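Long-range contacts in ofchtiv-allosamidin (Ostrinia furnacalis, PDB 6JMB), which probably hydrolyses chitin as a group IV insect chitinase of glycosyl hydrolase family 18, and here holds the inhibitor allosamidin in its active-site cleft: residues Gly83-Ile94 against Asp124-His135; Gly251-Pro259 against Pro267-Gly275. One frame throughout, in Å; residues are numbered along the deposited sequence.

Contact 1. Residues Gly83-Ile94 against Asp124-His135; sequences GGWSEGSAQYSI and DWEYPNRRDTVH. With AMI (allosamizoline), chain C; NAA (2-acetamido-2-deoxy-beta-D-allopyranose), chain B; NAA (2-acetamido-2-deoxy-beta-D-allopyranose), chain D.
The guanidinium of Arg131 lies flat over one face of the Trp85 indole. The planes are 5° apart, and CZ of Arg131 sits 3.5 Å from the centroid of the six-membered ring, a cation-pi stack. The Arg131 chain bends at chi3 (77°), which turns NH1 and NH2 end-on to Trp85 O. NH1 lies 2.9 Å from that oxygen, in the carbonyl plane and on one of its lone pairs, while NH2 comes from above that plane. NH1 also bonds Glu126 O.

Ser89 has OG anti to its backbone N (chi1 -178°). This carries the hydroxyl to the indole edge of Trp125, whose NE1 donates to it at 2.9 Å in the ring plane. OG in turn donates to Tyr127 O at 2.8 Å. Asp132 OD1 takes the Ser89 N-H at 2.8 Å. Over the Trp125 face, CB of Tyr92 lies 3.3 Å from the five-membered ring centroid, a CH-pi contact; Pro128 covers the opposite face. Ser93 OG accepts from His135 N at 3.0 Å and also bonds Asp139.

Asp124, at the end of barrel strand 120-124, and Glu126, in the loop just after it, close the DxxDxDxE signature of family 18; strand 77-83 runs parallel alongside. Trp85 N donates to O3 of allosamizoline at 2.9 Å. Arg131 grips Trp85 by ring and carbonyl at once, and is likely to fix the indole beside the inhibitor.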
loop_
_atom_site.group_PDB
_atom_site.type_symbol
_atom_site.label_atom_id
_atom_site.label_comp_id
_atom_site.label_asym_id
_atom_site.label_seq_id
_atom_site.Cartn_x
_atom_site.Cartn_y
_atom_site.Cartn_z
ATOM N N GLY A 83 12.164 1.852 -2.464
ATOM C CA GLY A 83 11.554 1.328 -3.666
ATOM C C GLY A 83 10.316 2.090 -4.072
ATOM O O GLY A 83 10.345 3.318 -4.203
ATOM N N GLY A 84 9.225 1.366 -4.280
ATOM C CA GLY A 84 8.004 1.962 -4.770
ATOM C C GLY A 84 7.871 1.825 -6.274
ATOM O O GLY A 84 8.835 1.562 -6.996
ATOM N N TRP A 85 6.640 2.030 -6.753
ATOM C CA TRP A 85 6.336 1.879 -8.172
ATOM C C TRP A 85 7.266 2.714 -9.053
ATOM O O TRP A 85 7.834 2.212 -10.031
ATOM C CB TRP A 85 4.873 2.267 -8.409
ATOM C CG TRP A 85 4.456 2.222 -9.839
ATOM C CD1 TRP A 85 4.263 3.287 -10.673
ATOM C CD2 TRP A 85 4.170 1.052 -10.605
ATOM N NE1 TRP A 85 3.879 2.847 -11.916
ATOM C CE2 TRP A 85 3.812 1.478 -11.900
ATOM C CE3 TRP A 85 4.182 -0.316 -10.323
ATOM C CZ2 TRP A 85 3.471 0.583 -12.911
ATOM C CZ3 TRP A 85 3.840 -1.203 -11.330
ATOM C CH2 TRP A 85 3.488 -0.749 -12.605
ATOM N N SER A 86 7.443 3.994 -8.720
ATOM C CA SER A 86 8.224 4.872 -9.589
ATOM C C SER A 86 9.707 4.519 -9.617
ATOM O O SER A 86 10.415 4.942 -10.538
ATOM C CB SER A 86 8.065 6.332 -9.162
ATOM O OG SER A 86 6.707 6.735 -9.201
ATOM N N GLU A 87 10.199 3.772 -8.629
ATOM C CA GLU A 87 11.608 3.397 -8.585
ATOM C C GLU A 87 11.950 2.260 -9.539
ATOM O O GLU A 87 13.134 2.029 -9.802
ATOM C CB GLU A 87 12.004 3.017 -7.154
ATOM C CG GLU A 87 12.605 4.159 -6.346
ATOM C CD GLU A 87 14.056 4.394 -6.716
ATOM O OE1 GLU A 87 14.914 3.547 -6.367
ATOM O OE2 GLU A 87 14.329 5.429 -7.363
ATOM N N GLY A 88 10.958 1.536 -10.046
ATOM C CA GLY A 88 11.238 0.508 -11.031
ATOM C C GLY A 88 11.956 -0.700 -10.447
ATOM O O GLY A 88 12.101 -0.868 -9.243
ATOM N N SER A 89 12.423 -1.553 -11.351
ATOM C CA SER A 89 12.987 -2.837 -10.971
ATOM C C SER A 89 14.461 -3.011 -11.326
ATOM O O SER A 89 15.175 -3.684 -10.582
ATOM C CB SER A 89 12.155 -3.972 -11.589
ATOM O OG SER A 89 12.639 -5.240 -11.201
ATOM N N ALA A 90 14.937 -2.390 -12.412
ATOM C CA ALA A 90 16.278 -2.662 -12.934
ATOM C C ALA A 90 17.370 -2.486 -11.882
ATOM O O ALA A 90 18.252 -3.343 -11.735
ATOM C CB ALA A 90 16.555 -1.750 -14.128
ATOM N N GLN A 91 17.353 -1.369 -11.157
ATOM C CA GLN A 91 18.456 -1.113 -10.236
ATOM C C GLN A 91 18.463 -2.115 -9.089
ATOM O O GLN A 91 19.536 -2.517 -8.622
ATOM C CB GLN A 91 18.397 0.315 -9.701
ATOM C CG GLN A 91 18.623 1.382 -10.756
ATOM C CD GLN A 91 18.286 2.770 -10.254
ATOM O OE1 GLN A 91 19.172 3.609 -10.089
ATOM N NE2 GLN A 91 17.006 3.019 -10.009
ATOM N N TYR A 92 17.271 -2.537 -8.639
ATOM C CA TYR A 92 17.161 -3.536 -7.577
ATOM C C TYR A 92 17.619 -4.899 -8.067
ATOM O O TYR A 92 18.281 -5.643 -7.331
ATOM C CB TYR A 92 15.713 -3.578 -7.050
ATOM C CG TYR A 92 15.353 -2.261 -6.414
ATOM C CD1 TYR A 92 14.883 -1.206 -7.183
ATOM C CD2 TYR A 92 15.567 -2.042 -5.062
ATOM C CE1 TYR A 92 14.619 0.025 -6.619
ATOM C CE2 TYR A 92 15.301 -0.815 -4.488
ATOM C CZ TYR A 92 14.824 0.210 -5.271
ATOM O OH TYR A 92 14.572 1.441 -4.709
ATOM N N SER A 93 17.286 -5.232 -9.315
ATOM C CA SER A 93 17.745 -6.477 -9.920
ATOM C C SER A 93 19.267 -6.519 -9.995
ATOM O O SER A 93 19.892 -7.528 -9.645
ATOM C CB SER A 93 17.123 -6.599 -11.309
ATOM O OG SER A 93 17.533 -7.785 -11.961
ATOM N N ILE A 94 19.882 -5.422 -10.443
ATOM C CA ILE A 94 21.342 -5.360 -10.521
ATOM C C ILE A 94 21.960 -5.442 -9.130
ATOM O O ILE A 94 22.897 -6.212 -8.893
ATOM C CB ILE A 94 21.778 -4.085 -11.260
ATOM C CG1 ILE A 94 21.340 -4.142 -12.720
ATOM C CG2 ILE A 94 23.288 -3.900 -11.155
ATOM C CD1 ILE A 94 21.396 -2.792 -13.407
ATOM N N ASP A 124 10.253 -2.391 -0.742
ATOM C CA ASP A 124 9.157 -2.351 -1.705
ATOM C C ASP A 124 9.718 -2.350 -3.127
ATOM O O ASP A 124 9.522 -1.398 -3.889
ATOM C CB ASP A 124 8.296 -1.107 -1.437
ATOM C CG ASP A 124 7.125 -0.971 -2.390
ATOM O OD1 ASP A 124 6.656 -1.988 -2.934
ATOM O OD2 ASP A 124 6.665 0.170 -2.587
ATOM N N TRP A 125 10.443 -3.405 -3.486
ATOM C CA TRP A 125 10.954 -3.564 -4.841
ATOM C C TRP A 125 9.802 -4.006 -5.735
ATOM O O TRP A 125 9.216 -5.071 -5.514
ATOM C CB TRP A 125 12.063 -4.616 -4.799
ATOM C CG TRP A 125 12.609 -5.140 -6.112
ATOM C CD1 TRP A 125 12.274 -4.765 -7.389
ATOM C CD2 TRP A 125 13.610 -6.151 -6.240
ATOM N NE1 TRP A 125 13.014 -5.491 -8.303
ATOM C CE2 TRP A 125 13.833 -6.352 -7.620
ATOM C CE3 TRP A 125 14.339 -6.910 -5.319
ATOM C CZ2 TRP A 125 14.762 -7.283 -8.099
ATOM C CZ3 TRP A 125 15.263 -7.831 -5.791
ATOM C CH2 TRP A 125 15.458 -8.016 -7.172
ATOM N N GLU A 126 9.475 -3.200 -6.743
ATOM C CA GLU A 126 8.340 -3.478 -7.627
ATOM C C GLU A 126 8.844 -3.708 -9.054
ATOM O O GLU A 126 8.943 -2.763 -9.841
ATOM C CB GLU A 126 7.301 -2.342 -7.534
ATOM C CG GLU A 126 6.838 -2.121 -6.089
ATOM C CD GLU A 126 5.528 -1.374 -5.944
ATOM O OE1 GLU A 126 4.968 -0.889 -6.946
ATOM O OE2 GLU A 126 5.040 -1.287 -4.795
ATOM N N TYR A 127 9.168 -4.959 -9.410
ATOM C CA TYR A 127 9.097 -6.156 -8.574
ATOM C C TYR A 127 10.195 -7.080 -9.075
ATOM O O TYR A 127 10.612 -6.975 -10.232
ATOM C CB TYR A 127 7.790 -6.913 -8.812
ATOM C CG TYR A 127 6.543 -6.140 -8.514
ATOM C CD1 TYR A 127 6.007 -6.134 -7.233
ATOM C CD2 TYR A 127 5.893 -5.420 -9.509
ATOM C CE1 TYR A 127 4.865 -5.426 -6.943
ATOM C CE2 TYR A 127 4.742 -4.704 -9.219
ATOM C CZ TYR A 127 4.244 -4.721 -7.936
ATOM O OH TYR A 127 3.100 -4.029 -7.631
ATOM N N PRO A 128 10.635 -8.019 -8.245
ATOM C CA PRO A 128 11.559 -9.046 -8.740
ATOM C C PRO A 128 10.989 -9.733 -9.971
ATOM O O PRO A 128 9.805 -10.091 -10.015
ATOM C CB PRO A 128 11.676 -10.012 -7.557
ATOM C CG PRO A 128 11.386 -9.155 -6.353
ATOM C CD PRO A 128 10.336 -8.180 -6.812
ATOM N N ASN A 129 11.831 -9.873 -10.998
ATOM C CA ASN A 129 11.480 -10.631 -12.201
ATOM C C ASN A 129 10.302 -10.016 -12.958
ATOM O O ASN A 129 9.583 -10.705 -13.687
ATOM C CB ASN A 129 11.245 -12.110 -11.875
ATOM C CG ASN A 129 11.067 -12.973 -13.108
ATOM O OD1 ASN A 129 11.711 -12.758 -14.135
ATOM N ND2 ASN A 129 10.168 -13.949 -13.012
ATOM N N ARG A 130 10.084 -8.711 -12.811
ATOM C CA ARG A 130 9.029 -8.036 -13.551
ATOM C C ARG A 130 9.504 -6.663 -13.997
ATOM O O ARG A 130 10.555 -6.173 -13.576
ATOM C CB ARG A 130 7.743 -7.916 -12.726
ATOM C CG ARG A 130 7.146 -9.261 -12.346
ATOM C CD ARG A 130 5.897 -9.125 -11.515
ATOM N NE ARG A 130 4.843 -8.433 -12.238
ATOM C CZ ARG A 130 3.750 -7.950 -11.661
ATOM N NH1 ARG A 130 3.572 -8.091 -10.356
ATOM N NH2 ARG A 130 2.835 -7.325 -12.389
ATOM N N ARG A 131 8.705 -6.045 -14.863
ATOM C CA ARG A 131 8.950 -4.688 -15.360
ATOM C C ARG A 131 10.338 -4.652 -15.997
ATOM O O ARG A 131 10.642 -5.516 -16.836
ATOM C CB ARG A 131 8.675 -3.675 -14.257
ATOM C CG ARG A 131 7.251 -3.725 -13.734
ATOM C CD ARG A 131 7.062 -2.766 -12.567
ATOM N NE ARG A 131 6.947 -1.376 -13.003
ATOM C CZ ARG A 131 7.246 -0.325 -12.241
ATOM N NH1 ARG A 131 7.707 -0.499 -11.008
ATOM N NH2 ARG A 131 7.088 0.905 -12.713
ATOM N N ASP A 132 11.204 -3.699 -15.641
ATOM C CA ASP A 132 12.516 -3.580 -16.265
ATOM C C ASP A 132 13.596 -4.386 -15.551
ATOM O O ASP A 132 14.764 -3.981 -15.554
ATOM C CB ASP A 132 12.917 -2.111 -16.452
ATOM C CG ASP A 132 12.967 -1.335 -15.151
ATOM O OD1 ASP A 132 12.438 -1.830 -14.144
ATOM O OD2 ASP A 132 13.537 -0.220 -15.139
ATOM N N THR A 133 13.233 -5.529 -14.964
ATOM C CA THR A 133 14.216 -6.437 -14.386
ATOM C C THR A 133 15.347 -6.710 -15.369
ATOM O O THR A 133 15.134 -6.821 -16.581
ATOM C CB THR A 133 13.551 -7.761 -13.993
ATOM O OG1 THR A 133 14.565 -8.697 -13.611
ATOM C CG2 THR A 133 12.752 -8.354 -15.157
ATOM N N VAL A 134 16.559 -6.816 -14.836
ATOM C CA VAL A 134 17.737 -7.114 -15.634
ATOM C C VAL A 134 18.047 -8.603 -15.640
ATOM O O VAL A 134 18.395 -9.160 -16.683
ATOM C CB VAL A 134 18.938 -6.285 -15.126
ATOM C CG1 VAL A 134 20.246 -6.750 -15.761
ATOM C CG2 VAL A 134 18.708 -4.804 -15.376
ATOM N N HIS A 135 17.900 -9.270 -14.498
ATOM C CA HIS A 135 18.298 -10.663 -14.351
ATOM C C HIS A 135 17.126 -11.636 -14.348
ATOM O O HIS A 135 17.339 -12.841 -14.169
ATOM C CB HIS A 135 19.149 -10.844 -13.090
ATOM C CG HIS A 135 20.447 -10.100 -13.135
ATOM N ND1 HIS A 135 21.409 -10.339 -14.093
ATOM C CD2 HIS A 135 20.936 -9.113 -12.347
ATOM C CE1 HIS A 135 22.439 -9.535 -13.890
ATOM N NE2 HIS A 135 22.179 -8.784 -12.833
HETATM C C1 AMI C . 1.798 0.959 -3.653
HETATM C C2 AMI C . 3.330 1.203 -3.960
HETATM C C3 AMI C . 3.420 2.626 -4.202
HETATM C C4 AMI C . 2.023 3.014 -4.838
HETATM C C5 AMI C . 1.115 2.326 -3.934
HETATM C C6 AMI C . -0.334 2.153 -4.520
HETATM C C7 AMI C . 3.051 0.531 -1.872
HETATM C C8 AMI C . 4.808 -0.085 -0.136
HETATM C C9 AMI C . 2.319 -0.202 0.464
HETATM N N2 AMI C . 3.973 0.812 -2.891
HETATM N N7 AMI C . 3.399 0.081 -0.518
HETATM O O3 AMI C . 4.537 2.927 -5.038
HETATM O O4 AMI C . 1.706 4.399 -4.793
HETATM O O6 AMI C . -0.236 1.521 -5.780
HETATM O O7 AMI C . 1.746 0.688 -2.234
HETATM C C1 NAA B . 2.226 5.134 -5.858
HETATM C C2 NAA B . 1.457 6.438 -5.993
HETATM C C3 NAA B . 2.062 7.354 -6.988
HETATM C C4 NAA B . 3.518 7.622 -6.658
HETATM C C5 NAA B . 4.263 6.298 -6.559
HETATM C C6 NAA B . 5.703 6.461 -6.175
HETATM C C7 NAA B . -1.036 6.232 -5.439
HETATM C C8 NAA B . -2.429 5.746 -5.852
HETATM N N2 NAA B . 0.076 6.002 -6.395
HETATM O O3 NAA B . 1.936 6.727 -8.302
HETATM O O4 NAA B . 4.174 8.415 -7.668
HETATM O O5 NAA B . 3.633 5.482 -5.523
HETATM O O6 NAA B . 6.294 5.180 -6.198
HETATM O O7 NAA B . -0.843 6.777 -4.420
HETATM C C1 NAA D . 3.750 9.709 -7.644
HETATM C C2 NAA D . 4.914 10.633 -7.973
HETATM C C3 NAA D . 4.440 12.042 -8.203
HETATM C C4 NAA D . 3.362 12.140 -9.228
HETATM C C5 NAA D . 2.220 11.181 -8.877
HETATM C C6 NAA D . 1.216 11.055 -9.964
HETATM C C7 NAA D . 7.065 9.799 -6.806
HETATM C C8 NAA D . 7.987 9.802 -5.574
HETATM N N2 NAA D . 5.819 10.630 -6.796
HETATM O O3 NAA D . 3.846 12.488 -6.965
HETATM O O4 NAA D . 2.837 13.475 -9.175
HETATM O O5 NAA D . 2.709 9.794 -8.700
HETATM O O6 NAA D . 0.639 9.747 -9.789
HETATM O O7 NAA D . 7.343 9.134 -7.784
HETATM O O HOH W 1 10.682 -0.601 -6.876
HETATM O O HOH W 2 24.082 -7.418 -11.271
#

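Contact 2. Residues Gly251-Pro259 against Pro267-Gly275; sequences GRTFQLSDP and PSNGAGLAG
Gln255 and Asn269 meet through both backbone and side chain. Asn269 N donates to Gln255 O at 2.7 Å, almost straight at 178°. Gln255 N reaches back to Gly270 O at 2.9 Å. Further along, Ser257 N bonds Pro267 O at 3.0 Å. A weak bond runs from Gly272 N to Thr253 O. Phe254 with Ala271 and Leu256 with Ser268 form antiparallel non-hydrogen-bonded pairs. Gly272 packs against the Phe254 backbone, where a CB would run into Phe254 O.

Residues 251-256 end the long strand 243-256. Its early part is parallel to barrel strands 187-190 and 341-345. Its later part pairs antiparallel with 283-285 and 317-320, as in the insertion domain between the last two barrel strands of many family 18 chitinases. Segment 267-275 lies along this outer end.

Among the side chains, Thr253 OG1 sits between the backbone N and carbonyl carbon (chi1 74°) and donates to Leu273 O at 2.7 Å, on a lone pair. A valine in its place would probably leave Leu273 O without this donor and the chain around it less firmly held. The side chains of Gln255 and Asn269 run side by side and point the same way, their amide planes 61° apart. ND2 of Asn269 donates to Gln255 OE1 at 3.0 Å from above the carbonyl plane. Ser268 OG meets the ring edge of Phe254, 3.6 Å from CD2.

Waters also join the segments. One links Phe254 O to Leu273 N, and another links Gln255 OE1 to Ala271 O.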
loop_
_atom_site.group_PDB
_atom_site.type_symbol
_atom_site.label_atom_id
_atom_site.label_comp_id
_atom_site.label_asym_id
_atom_site.label_seq_id
_atom_site.Cartn_x
_atom_site.Cartn_y
_atom_site.Cartn_z
ATOM N N GLY A 251 -9.166 5.677 -4.381
ATOM C CA GLY A 251 -9.944 4.950 -5.355
ATOM C C GLY A 251 -9.339 5.114 -6.740
ATOM O O GLY A 251 -8.383 5.872 -6.942
ATOM N N ARG A 252 -9.912 4.392 -7.701
ATOM C CA ARG A 252 -9.464 4.460 -9.084
ATOM C C ARG A 252 -10.634 4.827 -9.986
ATOM O O ARG A 252 -11.787 4.470 -9.713
ATOM C CB ARG A 252 -8.768 3.158 -9.512
ATOM C CG ARG A 252 -7.483 2.931 -8.727
ATOM C CD ARG A 252 -6.610 1.832 -9.323
ATOM N NE ARG A 252 -5.276 1.869 -8.727
ATOM C CZ ARG A 252 -4.321 2.727 -9.077
ATOM N NH1 ARG A 252 -4.538 3.612 -10.044
ATOM N NH2 ARG A 252 -3.137 2.697 -8.465
ATOM N N THR A 253 -10.334 5.577 -11.051
ATOM C CA THR A 253 -11.357 6.262 -11.828
ATOM C C THR A 253 -11.248 5.903 -13.303
ATOM O O THR A 253 -10.151 5.702 -13.840
ATOM C CB THR A 253 -11.284 7.789 -11.652
ATOM O OG1 THR A 253 -10.156 8.296 -12.370
ATOM C CG2 THR A 253 -11.157 8.176 -10.175
ATOM N N PHE A 254 -12.413 5.841 -13.947
ATOM C CA PHE A 254 -12.552 5.341 -15.307
ATOM C C PHE A 254 -13.467 6.271 -16.095
ATOM O O PHE A 254 -14.319 6.966 -15.534
ATOM C CB PHE A 254 -13.233 3.962 -15.326
ATOM C CG PHE A 254 -12.494 2.876 -14.595
ATOM C CD1 PHE A 254 -12.477 2.828 -13.207
ATOM C CD2 PHE A 254 -11.864 1.858 -15.304
ATOM C CE1 PHE A 254 -11.815 1.801 -12.539
ATOM C CE2 PHE A 254 -11.204 0.829 -14.640
ATOM C CZ PHE A 254 -11.183 0.805 -13.258
ATOM N N GLN A 255 -13.294 6.249 -17.419
ATOM C CA GLN A 255 -14.216 6.860 -18.375
ATOM C C GLN A 255 -14.990 5.718 -19.020
ATOM O O GLN A 255 -14.406 4.896 -19.732
ATOM C CB GLN A 255 -13.433 7.630 -19.439
ATOM C CG GLN A 255 -14.308 8.270 -20.507
ATOM C CD GLN A 255 -13.509 8.802 -21.688
ATOM O OE1 GLN A 255 -12.424 8.312 -21.998
ATOM N NE2 GLN A 255 -14.050 9.819 -22.352
ATOM N N LEU A 256 -16.294 5.651 -18.766
ATOM C CA LEU A 256 -17.108 4.592 -19.345
ATOM C C LEU A 256 -17.152 4.705 -20.865
ATOM O O LEU A 256 -17.121 5.797 -21.434
ATOM C CB LEU A 256 -18.533 4.681 -18.809
ATOM C CG LEU A 256 -18.709 4.324 -17.333
ATOM C CD1 LEU A 256 -20.090 4.759 -16.843
ATOM C CD2 LEU A 256 -18.488 2.831 -17.113
ATOM N N SER A 257 -17.220 3.546 -21.528
ATOM C CA SER A 257 -17.455 3.551 -22.968
ATOM C C SER A 257 -18.867 4.019 -23.293
ATOM O O SER A 257 -19.074 4.750 -24.268
ATOM C CB SER A 257 -17.210 2.164 -23.550
ATOM O OG SER A 257 -15.865 1.766 -23.357
ATOM N N ASP A 258 -19.849 3.608 -22.489
ATOM C CA ASP A 258 -21.249 3.985 -22.642
ATOM C C ASP A 258 -21.786 4.277 -21.248
ATOM O O ASP A 258 -21.873 3.364 -20.418
ATOM C CB ASP A 258 -22.023 2.833 -23.294
ATOM C CG ASP A 258 -23.472 3.189 -23.620
ATOM O OD1 ASP A 258 -24.071 4.038 -22.925
ATOM O OD2 ASP A 258 -24.030 2.587 -24.567
ATOM N N PRO A 259 -22.144 5.529 -20.954
ATOM C CA PRO A 259 -22.616 5.864 -19.599
ATOM C C PRO A 259 -23.833 5.084 -19.140
ATOM O O PRO A 259 -24.050 4.977 -17.926
ATOM C CB PRO A 259 -22.911 7.371 -19.688
ATOM C CG PRO A 259 -22.010 7.856 -20.786
ATOM C CD PRO A 259 -21.967 6.727 -21.796
ATOM N N PRO A 267 -17.474 -1.967 -20.128
ATOM C CA PRO A 267 -16.424 -1.399 -20.982
ATOM C C PRO A 267 -16.031 0.021 -20.587
ATOM O O PRO A 267 -16.877 0.877 -20.302
ATOM C CB PRO A 267 -17.057 -1.440 -22.377
ATOM C CG PRO A 267 -17.946 -2.643 -22.318
ATOM C CD PRO A 267 -18.501 -2.676 -20.911
ATOM N N SER A 268 -14.723 0.257 -20.576
ATOM C CA SER A 268 -14.127 1.538 -20.250
ATOM C C SER A 268 -13.259 2.005 -21.413
ATOM O O SER A 268 -12.744 1.195 -22.191
ATOM C CB SER A 268 -13.255 1.404 -18.994
ATOM O OG SER A 268 -12.447 2.556 -18.802
ATOM N N ASN A 269 -13.109 3.322 -21.530
ATOM C CA ASN A 269 -12.274 3.927 -22.561
ATOM C C ASN A 269 -10.932 4.416 -22.031
ATOM O O ASN A 269 -10.094 4.861 -22.825
ATOM C CB ASN A 269 -13.028 5.082 -23.241
ATOM C CG ASN A 269 -12.366 5.539 -24.534
ATOM O OD1 ASN A 269 -12.196 4.755 -25.467
ATOM N ND2 ASN A 269 -12.008 6.816 -24.599
ATOM N N GLY A 270 -10.705 4.346 -20.729
ATOM C CA GLY A 270 -9.451 4.763 -20.145
ATOM C C GLY A 270 -9.675 5.412 -18.797
ATOM O O GLY A 270 -10.720 5.240 -18.171
ATOM N N ALA A 271 -8.666 6.158 -18.363
ATOM C CA ALA A 271 -8.680 6.768 -17.042
ATOM C C ALA A 271 -9.722 7.873 -16.962
ATOM O O ALA A 271 -10.037 8.547 -17.949
ATOM C CB ALA A 271 -7.296 7.321 -16.701
ATOM N N GLY A 272 -10.259 8.049 -15.764
ATOM C CA GLY A 272 -11.306 9.004 -15.482
ATOM C C GLY A 272 -10.795 10.242 -14.773
ATOM O O GLY A 272 -9.686 10.729 -15.029
ATOM N N LEU A 273 -11.607 10.755 -13.857
ATOM C CA LEU A 273 -11.296 12.033 -13.246
ATOM C C LEU A 273 -10.073 11.944 -12.336
ATOM O O LEU A 273 -9.627 10.869 -11.927
ATOM C CB LEU A 273 -12.512 12.597 -12.501
ATOM C CG LEU A 273 -13.059 11.940 -11.217
ATOM C CD1 LEU A 273 -12.208 12.182 -9.966
ATOM C CD2 LEU A 273 -14.461 12.498 -11.008
ATOM N N ALA A 274 -9.548 13.120 -12.016
ATOM C CA ALA A 274 -8.452 13.298 -11.084
ATOM C C ALA A 274 -8.958 14.089 -9.893
ATOM O O ALA A 274 -9.911 14.860 -10.001
ATOM C CB ALA A 274 -7.316 14.086 -11.738
ATOM N N GLY A 275 -8.319 13.885 -8.750
ATOM C CA GLY A 275 -8.596 14.702 -7.596
ATOM C C GLY A 275 -7.950 16.064 -7.746
ATOM O O GLY A 275 -6.944 16.221 -8.445
HETATM O O HOH W 3 -14.065 9.227 -13.620
HETATM O O HOH W 4 -10.047 8.416 -20.664
HETATM O O HOH W 5 -13.821 0.675 -24.429
HETATM O O HOH W 6 -19.672 1.142 -20.642
#

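Contact 1 closes along the chain before contact 2 opens. Their centres are about 28 Å apart and their nearest atoms about 8 Å, with no touch. Each includes the end of a strand of the family 18 barrel. Contact 1 lies at the ends of 77-83 and 120-124, and contact 2 on the outer part of 243-256. Contact 1 binds the inhibitor directly. Contact 2 is further out: the Thr253 side chain is about 10 Å from a bound sugar. Its strand still reaches the pocket, since Tyr250 lines it and Arg252 forms a salt bridge with Asp194, which hydrogen-bonds allosamizoline. Contact 1 thus forms part of the pocket; contact 2 packs that strand's outer end.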